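Long-range contacts in UDP-N-Acetylenolpyruvylglucosamine Reductase (Thermus caldophilus, PDB 2GQT), which uses bound FAD to reduce UDP-N-acetylenolpyruvylglucosamine to UDP-N-acetylmuramate with NADPH, a step of peptidoglycan synthesis in cell wall formation: residues A[9-14]-A[21-26]; A[53-58]-A[241-246]. All coordinates share one frame; numbering follows the deposited sequence.

Interaction 1 of 2, residues A[9-14]-A[21-26]; sequences VLLKDY and GPAELW
Val-9 and Ala-23 pair across an antiparallel beta hairpin near the start of the chain, where strand 5-10 runs beside strand 22-28. The pair is hydrogen-bonded in both directions. Val-9 N donates to Ala-23 O at 2.9 Å, and Ala-23 N donates back to Val-9 O at 3.0 Å. Leu-10 and Pro-22 form the next pair, a non-hydrogen-bonded one, and Pro-22 CA gives a CA-H...O contact to Val-9 O at 3.3 Å. The chain then turns into the 3-10 segment 11-13. Its first residue still bonds across: Leu-11 N donates at 2.9 Å to Gly-21 O, just before strand 22-28. The hairpin forms one border of the four-stranded mixed sheet in this MurB-family enzyme. Strand 5-10 is outermost, and strand 22-28 continues the sheet to strand 61-65. The two faces pack differently. On one, Leu-10 CD2 lies over the proline ring, 4.0 Å from Pro-22 CG. On the other, Leu-11 CD1 sits 3.7 Å from Ala-23 CB. Leu-25 has CG anti to the backbone N (chi1 -173°). This carries Leu-25 CD2 to the Tyr-14 ring, 3.6 Å from Tyr-14 CE2 and oblique to the ring, while Val-9 CG1 touches the same methyl. Arg-64 and Leu-45 also touch both Tyr-14 and Leu-25.

Interaction 2 of 2, residues A[53-58]-A[241-246]; sequences VLDEGV and QARAKD
Asp-55 reaches across to the first turn of helix 244-257 and grips it with both carboxylate oxygens. Asp-55 OD1 accepts from Ala-244 N at 2.9 Å, and its OD2 accepts from Lys-245 N at 3.0 Å. Both oxygens are met on the syn side, with the donors somewhat out of the carboxylate plane. The two bonds bend to similar degrees, with N-H...O angles of 152° and 151°, and together they would limit rotation of the carboxylate. The Asp-55 carboxylate thus takes up two N-H groups at the helix start from a loop far away in sequence, while Arg-243 holds the N-cap position. The positive end of the helix dipole would probably stabilise the negative charge of Asp-55.

The tight part centres on Ala-244. Ala-244 CB is 3.3 Å from Val-53 O and 3.9 Å from Leu-54 CD2, so the methyl packs against both backbone and side chain. The solvent side is looser. Of the side chains of Arg-243 and Lys-245, only CB comes up against the Asp-55 carboxylate; the long chains lead away. The charged atoms stay apart: Asp-55 OD2 is 5.9 Å from Arg-243 NE. Within the helix start, Arg-243 N bonds to Asp-246 OD2 at 2.9 Å, and Arg-243 NE makes a weak, long salt bridge to the same oxygen.

Segment 53-58 makes a type I beta turn from Leu-54 to Gly-57, between strands 51-53 and 61-65. The contact joins this loop of the FAD-binding region to the C-terminal family region. Strand 265-267 lies alongside, with Val-266 against Leu-54 and Trp-267 against Val-53, while Val-19 packs on Ala-244.

Overall arrangement
Both contacts are partly buried and lie on the same side of the chain's centre, with their own centres about 11 Å apart. Interaction 1 has four buried residues and one exposed among eight that touch. Interaction 2 has two of each among six, so it is the more superficial. Interaction 1 joins neighbours in sequence through paired strands, and its backbone bonds are backed by apolar packing on both faces. Interaction 2 joins parts 183 residues apart, through a carboxylate bonded to a helix start. It buries about half as much surface. Gly-21 N probably bonds to Leu-54 O, and Pro-22 O to Val-58 N. Leu-11 packs on Val-53. The hairpin and helix 244-257 thus flank the same loop.

Interaction 1 of 2, residues A[9-14]-A[21-26]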
loop_
_atom_site.group_PDB
_atom_site.type_symbol
_atom_site.label_atom_id
_atom_site.label_comp_id
_atom_site.label_asym_id
_atom_site.label_seq_id
_atom_site.Cartn_x
_atom_site.Cartn_y
_atom_site.Cartn_z
ATOM N N VAL A 9 -8.242 6.987 17.257
ATOM C CA VAL A 9 -8.719 7.458 15.958
ATOM C C VAL A 9 -9.750 6.483 15.396
ATOM O O VAL A 9 -9.940 5.397 15.937
ATOM C CB VAL A 9 -7.554 7.639 14.940
ATOM C CG1 VAL A 9 -6.489 8.569 15.501
ATOM C CG2 VAL A 9 -6.943 6.286 14.544
ATOM N N LEU A 10 -10.413 6.882 14.316
ATOM C CA LEU A 10 -11.195 5.955 13.503
ATOM C C LEU A 10 -10.392 5.681 12.237
ATOM O O LEU A 10 -10.010 6.617 11.530
ATOM C CB LEU A 10 -12.553 6.556 13.147
ATOM C CG LEU A 10 -13.512 6.785 14.325
ATOM C CD1 LEU A 10 -14.749 7.535 13.867
ATOM C CD2 LEU A 10 -13.895 5.467 15.002
ATOM N N LEU A 11 -10.132 4.408 11.947
ATOM C CA LEU A 11 -9.286 4.071 10.800
ATOM C C LEU A 11 -9.908 4.403 9.440
ATOM O O LEU A 11 -9.194 4.448 8.432
ATOM C CB LEU A 11 -8.767 2.630 10.882
ATOM C CG LEU A 11 -7.692 2.393 11.955
ATOM C CD1 LEU A 11 -7.342 0.914 12.100
ATOM C CD2 LEU A 11 -6.424 3.213 11.703
ATOM N N LYS A 12 -11.210 4.696 9.414
ATOM C CA LYS A 12 -11.858 5.231 8.218
ATOM C C LYS A 12 -11.157 6.492 7.717
ATOM O O LYS A 12 -11.175 6.782 6.520
ATOM C CB LYS A 12 -13.344 5.527 8.467
ATOM C CG LYS A 12 -13.626 6.755 9.357
ATOM C CD LYS A 12 -15.125 7.086 9.474
ATOM C CE LYS A 12 -15.382 8.382 10.259
ATOM N NZ LYS A 12 -15.005 9.626 9.519
ATOM N N ASP A 13 -10.544 7.241 8.635
ATOM C CA ASP A 13 -9.874 8.481 8.280
ATOM C C ASP A 13 -8.442 8.269 7.787
ATOM O O ASP A 13 -7.811 9.226 7.338
ATOM C CB ASP A 13 -9.884 9.451 9.473
ATOM C CG ASP A 13 -11.294 9.867 9.888
ATOM O OD1 ASP A 13 -12.153 10.054 9.006
ATOM O OD2 ASP A 13 -11.533 10.012 11.105
ATOM N N TYR A 14 -7.947 7.028 7.855
ATOM C CA TYR A 14 -6.539 6.691 7.587
ATOM C C TYR A 14 -6.380 5.629 6.521
ATOM O O TYR A 14 -5.316 5.023 6.397
ATOM C CB TYR A 14 -5.860 6.208 8.863
ATOM C CG TYR A 14 -5.662 7.308 9.861
ATOM C CD1 TYR A 14 -6.687 7.675 10.719
ATOM C CD2 TYR A 14 -4.451 7.993 9.943
ATOM C CE1 TYR A 14 -6.523 8.694 11.633
ATOM C CE2 TYR A 14 -4.276 9.015 10.859
ATOM C CZ TYR A 14 -5.319 9.358 11.699
ATOM O OH TYR A 14 -5.170 10.368 12.618
ATOM N N GLY A 21 -13.057 1.082 11.893
ATOM C CA GLY A 21 -13.410 1.451 13.251
ATOM C C GLY A 21 -12.247 1.926 14.100
ATOM O O GLY A 21 -11.166 2.270 13.575
ATOM N N PRO A 22 -12.463 1.972 15.432
ATOM C CA PRO A 22 -11.503 2.561 16.374
ATOM C C PRO A 22 -10.169 1.834 16.489
ATOM O O PRO A 22 -10.107 0.608 16.391
ATOM C CB PRO A 22 -12.235 2.493 17.727
ATOM C CG PRO A 22 -13.650 2.246 17.405
ATOM C CD PRO A 22 -13.673 1.488 16.121
ATOM N N ALA A 23 -9.109 2.612 16.695
ATOM C CA ALA A 23 -7.780 2.081 16.954
ATOM C C ALA A 23 -6.957 3.095 17.732
ATOM O O ALA A 23 -7.210 4.309 17.662
ATOM C CB ALA A 23 -7.072 1.714 15.653
ATOM N N GLU A 24 -5.979 2.584 18.471
ATOM C CA GLU A 24 -5.032 3.413 19.195
ATOM C C GLU A 24 -3.802 3.607 18.322
ATOM O O GLU A 24 -3.038 2.668 18.096
ATOM C CB GLU A 24 -4.658 2.749 20.516
ATOM C CG GLU A 24 -3.736 3.571 21.390
ATOM C CD GLU A 24 -3.420 2.867 22.694
ATOM O OE1 GLU A 24 -2.371 2.203 22.776
ATOM O OE2 GLU A 24 -4.238 2.950 23.628
ATOM N N LEU A 25 -3.623 4.835 17.843
ATOM C CA LEU A 25 -2.562 5.156 16.902
ATOM C C LEU A 25 -1.340 5.723 17.613
ATOM O O LEU A 25 -1.432 6.741 18.290
ATOM C CB LEU A 25 -3.075 6.142 15.849
ATOM C CG LEU A 25 -2.173 6.479 14.663
ATOM C CD1 LEU A 25 -1.978 5.260 13.769
ATOM C CD2 LEU A 25 -2.794 7.616 13.882
ATOM N N TRP A 26 -0.197 5.075 17.413
ATOM C CA TRP A 26 1.096 5.517 17.923
ATOM C C TRP A 26 1.917 6.093 16.772
ATOM O O TRP A 26 2.286 5.362 15.856
ATOM C CB TRP A 26 1.841 4.315 18.512
ATOM C CG TRP A 26 1.254 3.803 19.783
ATOM C CD1 TRP A 26 0.001 3.309 19.972
ATOM C CD2 TRP A 26 1.910 3.735 21.053
ATOM N NE1 TRP A 26 -0.176 2.950 21.293
ATOM C CE2 TRP A 26 0.986 3.199 21.974
ATOM C CE3 TRP A 26 3.190 4.077 21.501
ATOM C CZ2 TRP A 26 1.301 3.001 23.321
ATOM C CZ3 TRP A 26 3.502 3.882 22.844
ATOM C CH2 TRP A 26 2.563 3.346 23.734
#

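Interaction 2 of 2, residues A[53-58]-A[241-246]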
loop_
_atom_site.group_PDB
_atom_site.type_symbol
_atom_site.label_atom_id
_atom_site.label_comp_id
_atom_site.label_asym_id
_atom_site.label_seq_id
_atom_site.Cartn_x
_atom_site.Cartn_y
_atom_site.Cartn_z
ATOM N N VAL A 53 -10.479 -2.187 6.672
ATOM C CA VAL A 53 -10.553 -2.238 8.127
ATOM C C VAL A 53 -12.007 -2.342 8.526
ATOM O O VAL A 53 -12.828 -1.534 8.104
ATOM C CB VAL A 53 -9.890 -1.008 8.783
ATOM C CG1 VAL A 53 -9.977 -1.118 10.307
ATOM C CG2 VAL A 53 -8.436 -0.890 8.328
ATOM N N LEU A 54 -12.314 -3.357 9.328
ATOM C CA LEU A 54 -13.685 -3.624 9.734
ATOM C C LEU A 54 -14.205 -2.570 10.705
ATOM O O LEU A 54 -13.432 -1.808 11.310
ATOM C CB LEU A 54 -13.835 -5.069 10.236
ATOM C CG LEU A 54 -13.481 -6.128 9.172
ATOM C CD1 LEU A 54 -13.964 -7.505 9.554
ATOM C CD2 LEU A 54 -14.001 -5.766 7.778
ATOM N N ASP A 55 -15.525 -2.513 10.828
ATOM C CA ASP A 55 -16.179 -1.443 11.561
ATOM C C ASP A 55 -15.862 -1.482 13.051
ATOM O O ASP A 55 -15.967 -0.462 13.722
ATOM C CB ASP A 55 -17.687 -1.494 11.309
ATOM C CG ASP A 55 -18.040 -1.304 9.837
ATOM O OD1 ASP A 55 -17.541 -0.328 9.225
ATOM O OD2 ASP A 55 -18.807 -2.134 9.287
ATOM N N GLU A 56 -15.437 -2.642 13.552
ATOM C CA GLU A 56 -15.042 -2.788 14.960
ATOM C C GLU A 56 -13.611 -2.307 15.247
ATOM O O GLU A 56 -13.202 -2.219 16.406
ATOM C CB GLU A 56 -15.241 -4.233 15.459
ATOM C CG GLU A 56 -14.397 -5.313 14.756
ATOM C CD GLU A 56 -15.151 -6.037 13.653
ATOM O OE1 GLU A 56 -15.005 -7.278 13.554
ATOM O OE2 GLU A 56 -15.890 -5.371 12.897
ATOM N N GLY A 57 -12.856 -1.992 14.196
ATOM C CA GLY A 57 -11.463 -1.563 14.348
ATOM C C GLY A 57 -10.546 -2.681 14.819
ATOM O O GLY A 57 -10.842 -3.866 14.623
ATOM N N VAL A 58 -9.425 -2.309 15.440
ATOM C CA VAL A 58 -8.432 -3.281 15.925
ATOM C C VAL A 58 -7.995 -2.955 17.353
ATOM O O VAL A 58 -7.974 -1.783 17.738
ATOM C CB VAL A 58 -7.178 -3.370 15.005
ATOM C CG1 VAL A 58 -7.560 -3.778 13.586
ATOM C CG2 VAL A 58 -6.404 -2.051 14.989
ATOM N N GLN A 241 -20.610 7.204 2.866
ATOM C CA GLN A 241 -20.557 6.697 4.229
ATOM C C GLN A 241 -20.646 5.175 4.271
ATOM O O GLN A 241 -21.313 4.608 5.138
ATOM C CB GLN A 241 -21.661 7.334 5.084
ATOM C CG GLN A 241 -21.435 8.807 5.420
ATOM C CD GLN A 241 -22.373 9.315 6.498
ATOM O OE1 GLN A 241 -21.931 9.828 7.525
ATOM N NE2 GLN A 241 -23.675 9.170 6.271
ATOM N N ALA A 242 -19.954 4.514 3.341
ATOM C CA ALA A 242 -19.911 3.056 3.336
ATOM C C ALA A 242 -19.405 2.546 4.674
ATOM O O ALA A 242 -18.511 3.142 5.289
ATOM C CB ALA A 242 -19.026 2.533 2.208
ATOM N N ARG A 243 -20.004 1.456 5.136
ATOM C CA ARG A 243 -19.460 0.705 6.248
ATOM C C ARG A 243 -18.677 -0.464 5.678
ATOM O O ARG A 243 -18.976 -0.935 4.572
ATOM C CB ARG A 243 -20.578 0.193 7.152
ATOM C CG ARG A 243 -21.373 1.287 7.861
ATOM C CD ARG A 243 -22.682 1.593 7.150
ATOM N NE ARG A 243 -23.662 0.517 7.311
ATOM C CZ ARG A 243 -24.544 0.438 8.308
ATOM N NH1 ARG A 243 -24.584 1.373 9.251
ATOM N NH2 ARG A 243 -25.391 -0.581 8.364
ATOM N N ALA A 244 -17.683 -0.938 6.425
ATOM C CA ALA A 244 -16.918 -2.109 6.001
ATOM C C ALA A 244 -17.826 -3.313 5.757
ATOM O O ALA A 244 -17.561 -4.116 4.865
ATOM C CB ALA A 244 -15.831 -2.449 7.006
ATOM N N LYS A 245 -18.902 -3.421 6.541
ATOM C CA LYS A 245 -19.895 -4.487 6.378
ATOM C C LYS A 245 -20.489 -4.511 4.965
ATOM O O LYS A 245 -20.709 -5.581 4.388
ATOM C CB LYS A 245 -20.995 -4.335 7.439
ATOM C CG LYS A 245 -22.279 -5.085 7.163
ATOM C CD LYS A 245 -23.225 -5.001 8.338
ATOM C CE LYS A 245 -23.836 -3.627 8.496
ATOM N NZ LYS A 245 -25.025 -3.704 9.394
ATOM N N ASP A 246 -20.739 -3.320 4.427
ATOM C CA ASP A 246 -21.279 -3.161 3.075
ATOM C C ASP A 246 -20.270 -3.599 2.027
ATOM O O ASP A 246 -20.624 -4.274 1.064
ATOM C CB ASP A 246 -21.642 -1.706 2.803
ATOM C CG ASP A 246 -22.605 -1.147 3.811
ATOM O OD1 ASP A 246 -23.614 -1.823 4.093
ATOM O OD2 ASP A 246 -22.354 -0.025 4.310
#